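Local coordinates for protein Exo-1,5-alpha-L-arabinofuranobiosidase (Gibberella zeae, PDB 5M1Z) that probably hydrolyses 1,5-alpha-L-arabinan from the chain end to release arabinobiose, using a sugar-binding site on a six-bladed beta-propeller, at residues Ser117-Glu122 with Thr152-Pro157; Ala177-Lys182 with Asp200-Asn205; Gln181-Gln186 with Ala208-Pro213. All blocks are in the same frame, centred on the assembly; numbering follows the deposited sequence.

Interaction 1: residues Ser117-Glu122 with Thr152-Pro157. With 6LW ((Z)-L-Arabinonhydroximo-1,4-lactone), chain B; SO4 (sulfate ion), chain D.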
loop_
_atom_site.group_PDB
_atom_site.type_symbol
_atom_site.label_atom_id
_atom_site.label_comp_id
_atom_site.label_asym_id
_atom_site.label_seq_id
_atom_site.Cartn_x
_atom_site.Cartn_y
_atom_site.Cartn_z
ATOM N N SER A 117 -11.352 1.044 19.227
ATOM C CA SER A 117 -12.476 0.081 19.353
ATOM C C SER A 117 -13.212 -0.273 18.028
ATOM O O SER A 117 -13.860 -1.298 17.942
ATOM C CB SER A 117 -13.477 0.626 20.356
ATOM O OG SER A 117 -13.950 1.884 19.909
ATOM N N GLU A 118 -13.063 0.537 16.986
ATOM C CA GLU A 118 -13.633 0.259 15.668
ATOM C C GLU A 118 -12.708 0.659 14.544
ATOM O O GLU A 118 -11.732 1.353 14.773
ATOM C CB GLU A 118 -14.954 1.015 15.511
ATOM C CG GLU A 118 -15.987 0.673 16.596
ATOM C CD GLU A 118 -17.344 1.299 16.306
ATOM O OE1 GLU A 118 -18.047 0.845 15.348
ATOM O OE2 GLU A 118 -17.665 2.283 17.018
ATOM N N THR A 119 -13.002 0.171 13.342
ATOM C CA THR A 119 -12.221 0.453 12.147
ATOM C C THR A 119 -13.229 0.755 11.024
ATOM O O THR A 119 -14.307 0.106 10.922
ATOM C CB THR A 119 -11.322 -0.717 11.726
ATOM O OG1 THR A 119 -12.056 -1.950 11.780
ATOM C CG2 THR A 119 -10.175 -0.859 12.663
ATOM N N LEU A 120 -12.930 1.771 10.215
ATOM C CA LEU A 120 -13.856 2.165 9.207
ATOM C C LEU A 120 -13.070 2.676 8.013
ATOM O O LEU A 120 -12.478 3.760 8.059
ATOM C CB LEU A 120 -14.783 3.224 9.763
ATOM C CG LEU A 120 -15.904 3.839 8.894
ATOM C CD1 LEU A 120 -16.730 2.829 8.116
ATOM C CD2 LEU A 120 -16.863 4.666 9.737
ATOM N N ILE A 121 -13.081 1.889 6.943
ATOM C CA ILE A 121 -12.405 2.255 5.741
ATOM C C ILE A 121 -13.263 3.308 5.023
ATOM O O ILE A 121 -14.408 3.022 4.662
ATOM C CB ILE A 121 -12.124 1.058 4.833
ATOM C CG1 ILE A 121 -11.050 0.149 5.499
ATOM C CG2 ILE A 121 -11.618 1.573 3.505
ATOM C CD1 ILE A 121 -10.816 -1.169 4.788
ATOM N N GLU A 122 -12.652 4.471 4.781
ATOM C CA GLU A 122 -13.249 5.642 4.144
ATOM C C GLU A 122 -12.592 5.980 2.835
ATOM O O GLU A 122 -11.448 5.611 2.602
ATOM C CB GLU A 122 -13.020 6.902 5.000
ATOM C CG GLU A 122 -13.322 6.822 6.468
ATOM C CD GLU A 122 -14.820 6.794 6.751
ATOM O OE1 GLU A 122 -15.543 6.051 6.034
ATOM O OE2 GLU A 122 -15.275 7.521 7.704
ATOM N N THR A 152 -12.632 -8.338 14.914
ATOM C CA THR A 152 -13.184 -8.163 13.617
ATOM C C THR A 152 -12.758 -6.867 12.847
ATOM O O THR A 152 -13.593 -6.331 12.121
ATOM C CB THR A 152 -14.732 -8.253 13.688
ATOM O OG1 THR A 152 -15.275 -7.159 14.453
ATOM C CG2 THR A 152 -15.158 -9.585 14.307
ATOM N N PRO A 153 -11.493 -6.373 12.975
ATOM C CA PRO A 153 -11.148 -5.181 12.107
ATOM C C PRO A 153 -11.050 -5.420 10.602
ATOM O O PRO A 153 -10.941 -6.546 10.124
ATOM C CB PRO A 153 -9.793 -4.741 12.610
ATOM C CG PRO A 153 -9.217 -5.981 13.157
ATOM C CD PRO A 153 -10.337 -6.761 13.789
ATOM N N VAL A 154 -11.092 -4.314 9.898
ATOM C CA VAL A 154 -10.748 -4.231 8.486
ATOM C C VAL A 154 -9.539 -3.309 8.376
ATOM O O VAL A 154 -9.360 -2.406 9.249
ATOM C CB VAL A 154 -11.943 -3.782 7.634
ATOM C CG1 VAL A 154 -13.084 -4.764 7.781
ATOM C CG2 VAL A 154 -12.414 -2.402 8.025
ATOM N N TRP A 155 -8.697 -3.554 7.374
ATOM C CA TRP A 155 -7.471 -2.810 7.216
ATOM C C TRP A 155 -7.003 -2.678 5.813
ATOM O O TRP A 155 -7.344 -3.473 4.956
ATOM C CB TRP A 155 -6.310 -3.511 7.868
ATOM C CG TRP A 155 -6.471 -4.374 9.082
ATOM C CD1 TRP A 155 -6.768 -5.737 9.108
ATOM C CD2 TRP A 155 -6.156 -4.023 10.421
ATOM N NE1 TRP A 155 -6.721 -6.196 10.383
ATOM C CE2 TRP A 155 -6.344 -5.178 11.208
ATOM C CE3 TRP A 155 -5.846 -2.827 11.056
ATOM C CZ2 TRP A 155 -6.138 -5.182 12.596
ATOM C CZ3 TRP A 155 -5.655 -2.830 12.443
ATOM C CH2 TRP A 155 -5.799 -3.995 13.190
ATOM N N GLU A 156 -6.131 -1.709 5.591
ATOM C CA GLU A 156 -5.191 -1.723 4.435
ATOM C C GLU A 156 -5.847 -1.649 3.074
ATOM O O GLU A 156 -5.643 -2.510 2.230
ATOM C CB GLU A 156 -4.232 -2.933 4.535
ATOM C CG GLU A 156 -3.358 -2.848 5.792
ATOM C CD GLU A 156 -3.092 -4.173 6.500
ATOM O OE1 GLU A 156 -3.572 -5.260 6.075
ATOM O OE2 GLU A 156 -2.358 -4.093 7.521
ATOM N N PRO A 157 -6.572 -0.551 2.818
ATOM C CA PRO A 157 -7.164 -0.384 1.482
ATOM C C PRO A 157 -6.147 -0.179 0.360
ATOM O O PRO A 157 -5.089 0.507 0.547
ATOM C CB PRO A 157 -8.067 0.857 1.644
ATOM C CG PRO A 157 -7.402 1.608 2.750
ATOM C CD PRO A 157 -6.881 0.564 3.710
HETATM C C3 6LW B . -3.086 -6.526 9.678
HETATM C C2 6LW B . -2.182 -7.255 8.693
HETATM C C1 6LW B . -0.898 -6.459 8.839
HETATM O O3 6LW B . -3.831 -7.495 10.409
HETATM O O4 6LW B . -1.062 -5.290 9.659
HETATM O O1 6LW B . 1.323 -7.137 9.309
HETATM C C4 6LW B . -2.106 -5.710 10.536
HETATM N N1 6LW B . 0.315 -6.807 8.393
HETATM O O2 6LW B . -2.801 -7.292 7.413
HETATM C C5 6LW B . -2.598 -4.427 11.167
HETATM O O5 6LW B . -1.522 -3.956 12.013
HETATM S S SO4 D . -14.464 -6.838 17.865
HETATM O O1 SO4 D . -13.116 -6.744 17.226
HETATM O O2 SO4 D . -14.291 -7.555 19.163
HETATM O O3 SO4 D . -15.020 -5.463 18.054
HETATM O O4 SO4 D . -15.445 -7.575 17.024
#
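Thr119 and Val154 make the polar link of this contact. Val154 N donates to Thr119 OG1 at 3.2 Å, nearly straight at 166°. The hydroxyl sits between the backbone N and the carbonyl carbon of its own residue (chi1 45°), which turns it to the facing strand. It also bonds to Gly143 O, so two backbone groups grip the buried OG1.

Most of the remaining contact is apolar. Pro153 packs beside the threonine. Ile121 CD1 reaches Val154 CG2 at 3.8 Å, the two side chains meeting at a slant. The other branch of the isoleucine, CG2, lies 4.1 Å from Pro157 CB.

Ligands bind along 152-157. Pro153 CB rests 3.6 Å above one face of the Trp155 ring. On the opposite face, C5 of the arabinonhydroximolactone lies 3.5 Å above the plane. Trp155 NE1 is held by Gln173. The ligand O2 donates to Glu156 OE1 at 2.6 Å, and Ser171 OG bonds to that same oxygen. At the other end, Thr152 holds a sulfate, probably from the crystallisation liquor, through its backbone N and its OG1.

The two strands belong to consecutive propeller blades, and their segments 119-122 and 154-157 run 27° apart. Strand 119-126 lies between strands 105-111 and 134-142. Strand 154-162 is the first of the next blade, beside strand 165-172.

Interaction 2: residues Ala177-Lys182 with Asp200-Asn205. With 6LW ((Z)-L-Arabinonhydroximo-1,4-lactone), chain B.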
loop_
_atom_site.group_PDB
_atom_site.type_symbol
_atom_site.label_atom_id
_atom_site.label_comp_id
_atom_site.label_asym_id
_atom_site.label_seq_id
_atom_site.Cartn_x
_atom_site.Cartn_y
_atom_site.Cartn_z
ATOM N N ALA A 177 -14.828 -16.624 12.719
ATOM C CA ALA A 177 -14.977 -17.998 13.113
ATOM C C ALA A 177 -14.339 -18.946 12.084
ATOM O O ALA A 177 -14.262 -20.109 12.323
ATOM C CB ALA A 177 -16.454 -18.337 13.352
ATOM N N THR A 178 -13.846 -18.440 10.965
ATOM C CA THR A 178 -13.323 -19.293 9.909
ATOM C C THR A 178 -11.939 -18.892 9.416
ATOM O O THR A 178 -11.153 -19.761 9.054
ATOM C CB THR A 178 -14.273 -19.264 8.731
ATOM O OG1 THR A 178 -15.612 -19.379 9.236
ATOM C CG2 THR A 178 -13.974 -20.429 7.780
ATOM N N HIS A 179 -11.653 -17.586 9.390
ATOM C CA HIS A 179 -10.360 -17.086 8.987
ATOM C C HIS A 179 -9.906 -16.010 9.948
ATOM O O HIS A 179 -10.578 -14.986 10.083
ATOM C CB HIS A 179 -10.448 -16.541 7.571
ATOM C CG HIS A 179 -10.979 -17.531 6.592
ATOM N ND1 HIS A 179 -10.221 -18.589 6.120
ATOM C CD2 HIS A 179 -12.197 -17.638 6.007
ATOM C CE1 HIS A 179 -10.964 -19.324 5.307
ATOM N NE2 HIS A 179 -12.164 -18.762 5.213
ATOM N N SER A 180 -8.739 -16.201 10.575
ATOM C CA SER A 180 -8.183 -15.166 11.455
ATOM C C SER A 180 -8.167 -13.817 10.690
ATOM O O SER A 180 -8.555 -12.745 11.216
ATOM C CB SER A 180 -6.789 -15.571 11.920
ATOM O OG SER A 180 -6.292 -14.572 12.790
ATOM N N GLN A 181 -7.772 -13.895 9.417
ATOM C CA GLN A 181 -7.839 -12.794 8.504
ATOM C C GLN A 181 -7.941 -13.366 7.082
ATOM O O GLN A 181 -7.382 -14.452 6.790
ATOM C CB GLN A 181 -6.619 -11.901 8.641
ATOM C CG GLN A 181 -6.781 -10.603 7.883
ATOM C CD GLN A 181 -5.685 -9.617 8.179
ATOM O OE1 GLN A 181 -5.866 -8.745 9.017
ATOM N NE2 GLN A 181 -4.547 -9.756 7.520
ATOM N N LYS A 182 -8.705 -12.659 6.239
ATOM C CA LYS A 182 -8.746 -12.935 4.792
ATOM C C LYS A 182 -8.650 -11.651 3.962
ATOM O O LYS A 182 -8.774 -10.557 4.482
ATOM C CB LYS A 182 -9.971 -13.725 4.387
ATOM C CG LYS A 182 -11.255 -12.959 4.515
ATOM C CD LYS A 182 -12.421 -13.825 4.153
ATOM C CE LYS A 182 -13.715 -13.112 4.420
ATOM N NZ LYS A 182 -14.849 -14.002 4.063
ATOM N N ASP A 200 -10.913 -12.550 -2.044
ATOM C CA ASP A 200 -9.768 -12.563 -2.952
ATOM C C ASP A 200 -8.711 -13.657 -2.640
ATOM O O ASP A 200 -8.025 -14.124 -3.551
ATOM C CB ASP A 200 -9.030 -11.207 -2.972
ATOM C CG ASP A 200 -9.889 -10.042 -3.476
ATOM O OD1 ASP A 200 -10.688 -10.268 -4.411
ATOM O OD2 ASP A 200 -9.756 -8.896 -2.909
ATOM N N THR A 201 -8.562 -13.993 -1.367
ATOM C CA THR A 201 -7.547 -14.930 -0.934
ATOM C C THR A 201 -7.933 -15.273 0.490
ATOM O O THR A 201 -8.110 -14.400 1.337
ATOM C CB THR A 201 -6.116 -14.368 -1.031
ATOM O OG1 THR A 201 -5.626 -14.530 -2.352
ATOM C CG2 THR A 201 -5.151 -15.099 -0.159
ATOM N N LYS A 202 -8.121 -16.557 0.733
ATOM C CA LYS A 202 -8.344 -17.057 2.079
ATOM C C LYS A 202 -7.807 -18.476 2.197
ATOM O O LYS A 202 -7.688 -19.200 1.203
ATOM C CB LYS A 202 -9.810 -17.054 2.412
ATOM C CG LYS A 202 -10.641 -17.864 1.463
ATOM C CD LYS A 202 -12.104 -17.610 1.670
ATOM C CE LYS A 202 -12.922 -18.508 0.743
ATOM N NZ LYS A 202 -14.330 -18.455 1.185
ATOM N N TYR A 203 -7.471 -18.862 3.411
ATOM C CA TYR A 203 -6.806 -20.134 3.626
ATOM C C TYR A 203 -7.569 -20.906 4.669
ATOM O O TYR A 203 -8.097 -20.340 5.645
ATOM C CB TYR A 203 -5.368 -19.925 4.058
ATOM C CG TYR A 203 -4.523 -19.454 2.906
ATOM C CD1 TYR A 203 -4.020 -20.363 1.968
ATOM C CD2 TYR A 203 -4.300 -18.110 2.693
ATOM C CE1 TYR A 203 -3.298 -19.925 0.873
ATOM C CE2 TYR A 203 -3.556 -17.645 1.607
ATOM C CZ TYR A 203 -3.042 -18.559 0.699
ATOM O OH TYR A 203 -2.374 -18.114 -0.389
ATOM N N ALA A 204 -7.607 -22.211 4.470
ATOM C CA ALA A 204 -8.358 -23.132 5.344
ATOM C C ALA A 204 -7.806 -23.237 6.762
ATOM O O ALA A 204 -8.575 -23.456 7.682
ATOM C CB ALA A 204 -8.398 -24.539 4.706
ATOM N N ASN A 205 -6.510 -23.036 6.950
ATOM C CA ASN A 205 -5.934 -22.944 8.273
ATOM C C ASN A 205 -6.468 -21.679 8.973
ATOM O O ASN A 205 -6.194 -20.557 8.546
ATOM C CB ASN A 205 -4.424 -22.868 8.208
ATOM C CG ASN A 205 -3.796 -22.754 9.592
ATOM O OD1 ASN A 205 -4.456 -22.600 10.614
ATOM N ND2 ASN A 205 -2.511 -22.877 9.624
HETATM C C3 6LW B . -3.086 -6.526 9.678
HETATM C C2 6LW B . -2.182 -7.255 8.693
HETATM C C1 6LW B . -0.898 -6.459 8.839
HETATM O O3 6LW B . -3.831 -7.495 10.409
HETATM O O4 6LW B . -1.062 -5.290 9.659
HETATM O O1 6LW B . 1.323 -7.137 9.309
HETATM C C4 6LW B . -2.106 -5.710 10.536
HETATM N N1 6LW B . 0.315 -6.807 8.393
HETATM O O2 6LW B . -2.801 -7.292 7.413
HETATM C C5 6LW B . -2.598 -4.427 11.167
HETATM O O5 6LW B . -1.522 -3.956 12.013
HETATM O O HOH W 1 -10.869 -22.237 8.317
HETATM O O HOH W 2 -7.306 -18.127 7.875
HETATM O O HOH W 3 -14.622 -19.281 3.903
HETATM O O HOH W 4 -7.367 -16.833 5.365
#
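The His179 ring is sandwiched between Thr178 and Lys202. Thr178 CG2 lies 3.5 Å above one face. Lys202 CB covers the opposite face in a CH-pi contact, 4.0 Å from the ring centroid and 14° off its normal. The ring edge is polar. ND1 donates a weak, bent hydrogen bond to Tyr203 O at 2.8 Å, with an angle of 126° at the hydrogen. One water lies at the edge near ND1 and another near NE2.

The site is the rim of a blade in a six-bladed beta-propeller. The loop 177-181 leads into strand 182-188. The blade's outermost strand, 198-201, runs out into the loop residues 202-205. A classic beta bulge at the end of that strand sets two residues, Asp200 and Thr201, opposite the single Leu183.

Lys182 and Lys202 pack by their stems, with Lys182 CB 3.9 Å from Lys202 CB. Lys182 CB also touches Thr201 O. In each lysine CG lies between the backbone N and the carbonyl carbon (chi1 68° for Lys182), and the stretched chains carry both ammonium groups to Asp199. Each takes one oxygen of that carboxylate, which probably offsets the closeness of the like charges, and Lys182 NZ has a second salt bridge to Asp175. Tyr203 turns its ring away from the loop, to stack on Tyr229 and bond through its OH to Tyr227.

Waters complete the seam between the two segments. One donates to both Thr178 O and Ala204 O. Another links Gln181 O to Tyr203 N. A third bridges the two side chains of the sandwich: it lies 2.8 Å from His179 NE2 and accepts from Lys202 NZ at 2.9 Å.

Interaction 3: residues Gln181-Gln186 with Ala208-Pro213. With 6LW ((Z)-L-Arabinonhydroximo-1,4-lactone), chain B.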
loop_
_atom_site.group_PDB
_atom_site.type_symbol
_atom_site.label_atom_id
_atom_site.label_comp_id
_atom_site.label_asym_id
_atom_site.label_seq_id
_atom_site.Cartn_x
_atom_site.Cartn_y
_atom_site.Cartn_z
ATOM N N GLN A 181 -7.772 -13.895 9.417
ATOM C CA GLN A 181 -7.839 -12.794 8.504
ATOM C C GLN A 181 -7.941 -13.366 7.082
ATOM O O GLN A 181 -7.382 -14.452 6.790
ATOM C CB GLN A 181 -6.619 -11.901 8.641
ATOM C CG GLN A 181 -6.781 -10.603 7.883
ATOM C CD GLN A 181 -5.685 -9.617 8.179
ATOM O OE1 GLN A 181 -5.866 -8.745 9.017
ATOM N NE2 GLN A 181 -4.547 -9.756 7.520
ATOM N N LYS A 182 -8.705 -12.659 6.239
ATOM C CA LYS A 182 -8.746 -12.935 4.792
ATOM C C LYS A 182 -8.650 -11.651 3.962
ATOM O O LYS A 182 -8.774 -10.557 4.482
ATOM C CB LYS A 182 -9.971 -13.725 4.387
ATOM C CG LYS A 182 -11.255 -12.959 4.515
ATOM C CD LYS A 182 -12.421 -13.825 4.153
ATOM C CE LYS A 182 -13.715 -13.112 4.420
ATOM N NZ LYS A 182 -14.849 -14.002 4.063
ATOM N N LEU A 183 -8.431 -11.824 2.661
ATOM C CA LEU A 183 -8.349 -10.701 1.718
ATOM C C LEU A 183 -9.611 -10.645 0.871
ATOM O O LEU A 183 -10.098 -11.693 0.409
ATOM C CB LEU A 183 -7.102 -10.882 0.879
ATOM C CG LEU A 183 -5.820 -10.755 1.682
ATOM C CD1 LEU A 183 -4.615 -11.180 0.852
ATOM C CD2 LEU A 183 -5.621 -9.280 2.082
ATOM N N VAL A 184 -10.165 -9.439 0.754
ATOM C CA VAL A 184 -11.430 -9.201 0.138
ATOM C C VAL A 184 -11.427 -7.944 -0.683
ATOM O O VAL A 184 -10.499 -7.123 -0.616
ATOM C CB VAL A 184 -12.578 -9.114 1.184
ATOM C CG1 VAL A 184 -12.630 -10.353 2.028
ATOM C CG2 VAL A 184 -12.493 -7.876 2.057
ATOM N N HIS A 185 -12.463 -7.756 -1.489
ATOM C CA HIS A 185 -12.613 -6.454 -2.121
ATOM C C HIS A 185 -14.047 -6.095 -2.268
ATOM O O HIS A 185 -14.902 -6.986 -2.169
ATOM C CB HIS A 185 -11.928 -6.415 -3.473
ATOM C CG HIS A 185 -12.655 -7.145 -4.556
ATOM N ND1 HIS A 185 -12.291 -8.400 -4.975
ATOM C CD2 HIS A 185 -13.721 -6.785 -5.317
ATOM C CE1 HIS A 185 -13.087 -8.787 -5.959
ATOM N NE2 HIS A 185 -13.969 -7.821 -6.187
ATOM N N GLN A 186 -14.304 -4.818 -2.516
ATOM C CA GLN A 186 -15.638 -4.324 -2.976
ATOM C C GLN A 186 -15.403 -3.436 -4.165
ATOM O O GLN A 186 -14.283 -2.959 -4.334
ATOM C CB GLN A 186 -16.354 -3.557 -1.885
ATOM C CG GLN A 186 -16.750 -4.422 -0.688
ATOM C CD GLN A 186 -17.308 -3.631 0.470
ATOM O OE1 GLN A 186 -16.696 -3.517 1.514
ATOM N NE2 GLN A 186 -18.491 -3.118 0.297
ATOM N N ALA A 208 -4.022 -18.786 9.581
ATOM C CA ALA A 208 -3.401 -18.065 8.471
ATOM C C ALA A 208 -3.893 -16.623 8.442
ATOM O O ALA A 208 -5.060 -16.391 8.669
ATOM C CB ALA A 208 -3.724 -18.720 7.161
ATOM N N ARG A 209 -3.000 -15.687 8.132
ATOM C CA ARG A 209 -3.353 -14.250 8.042
ATOM C C ARG A 209 -2.774 -13.630 6.778
ATOM O O ARG A 209 -1.804 -12.884 6.851
ATOM C CB ARG A 209 -2.930 -13.459 9.291
ATOM C CG ARG A 209 -3.603 -13.924 10.570
ATOM C CD ARG A 209 -2.995 -13.228 11.784
ATOM N NE ARG A 209 -3.193 -11.797 11.666
ATOM C CZ ARG A 209 -4.360 -11.150 11.890
ATOM N NH1 ARG A 209 -5.461 -11.770 12.373
ATOM N NH2 ARG A 209 -4.421 -9.827 11.653
ATOM N N PRO A 210 -3.347 -13.966 5.589
ATOM C CA PRO A 210 -2.980 -13.203 4.424
ATOM C C PRO A 210 -3.366 -11.763 4.646
ATOM O O PRO A 210 -4.428 -11.504 5.199
ATOM C CB PRO A 210 -3.806 -13.848 3.300
ATOM C CG PRO A 210 -4.986 -14.389 3.979
ATOM C CD PRO A 210 -4.521 -14.806 5.326
ATOM N N GLY A 211 -2.538 -10.837 4.190
ATOM C CA GLY A 211 -2.708 -9.435 4.516
ATOM C C GLY A 211 -2.035 -8.547 3.509
ATOM O O GLY A 211 -1.215 -8.996 2.744
ATOM N N MET A 212 -2.403 -7.270 3.544
ATOM C CA MET A 212 -1.635 -6.175 2.913
ATOM C C MET A 212 -1.589 -6.300 1.388
ATOM O O MET A 212 -0.528 -6.402 0.781
ATOM C CB MET A 212 -0.232 -6.053 3.557
ATOM C CG MET A 212 -0.348 -6.183 5.088
ATOM S SD MET A 212 1.001 -5.549 6.026
ATOM C CE MET A 212 0.877 -3.766 5.748
ATOM N N PRO A 213 -2.761 -6.242 0.771
ATOM C CA PRO A 213 -2.822 -6.443 -0.681
ATOM C C PRO A 213 -2.381 -5.249 -1.509
ATOM O O PRO A 213 -2.777 -4.114 -1.209
ATOM C CB PRO A 213 -4.301 -6.735 -0.927
ATOM C CG PRO A 213 -5.005 -5.968 0.170
ATOM C CD PRO A 213 -4.078 -5.981 1.360
HETATM C C3 6LW B . -3.086 -6.526 9.678
HETATM C C2 6LW B . -2.182 -7.255 8.693
HETATM C C1 6LW B . -0.898 -6.459 8.839
HETATM O O3 6LW B . -3.831 -7.495 10.409
HETATM O O4 6LW B . -1.062 -5.290 9.659
HETATM O O1 6LW B . 1.323 -7.137 9.309
HETATM C C4 6LW B . -2.106 -5.710 10.536
HETATM N N1 6LW B . 0.315 -6.807 8.393
HETATM O O2 6LW B . -2.801 -7.292 7.413
HETATM C C5 6LW B . -2.598 -4.427 11.167
HETATM O O5 6LW B . -1.522 -3.956 12.013
#
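Arg209 crosses the side chain of Gln181 at about a right angle, where strands 182-188 and 209-217 of consecutive propeller blades meet at the sugar site. Gln181 CB lies over one face of the guanidinium, toward its rim. The amide and guanidinium planes are 49° apart. Gln181 OE1 and Arg209 NH2 are neighbours but badly angled for a bond. Both instead meet O3 of the arabinonhydroximolactone. The O3 hydroxyl donates to Gln181 OE1 at 2.8 Å. Arg209 NH2 is held chiefly by Gln173 OE1, with a weak bond to the ligand O3 at 2.7 Å beside it. Ser180 holds NH1.

Pro210 contributes both backbone and ring. Its O accepts from Gln181 NE2 at 2.9 Å, with the donor 43° above the carbonyl plane. Pro210 CB touches Leu183 CD1 at 3.7 Å, the side chains sliding past each other in opposite directions.

Gly211 CA lies against Leu183 CD2 and near Gln181 NE2. Met212 points away from 181-186, and its N bonds to Ser171 OG. Pro213 CD closes the far side of Leu183, 3.7 Å from CD2.

Gln181 reaches the sugar with CG anti to its backbone N (chi1 -169°) and an extended chain. NE2 gives one bond to Pro210 O and another to the ligand O2 at 3.0 Å. Pro210 O can only accept, which is consistent with NE2 on that side. It probably sets the glutamine to grip two neighbouring sugar hydroxyls, O2 with NE2 and O3 with OE1.

Interactions 1 and 3 are buried seams between consecutive propeller blades. Interaction 2 lies within one blade and its rim, and is partly open to solvent. The blade of strands 154-162, 165-172, 182-188 and 198-201 takes part in all three. Interaction 1 enters it by its first strand, and interaction 3 leaves it toward strand 209-217. Interactions 2 and 3 share Gln181 and Lys182. Interaction 1 is mostly apolar with one hydrogen bond. Interaction 3 joins a polar, ligand-binding end to an apolar one around Leu183. The rim contact relies on waters, lysine stems and a histidine sandwich. At the ligand, Trp155 of interaction 1 packs against Gln181 of interaction 3.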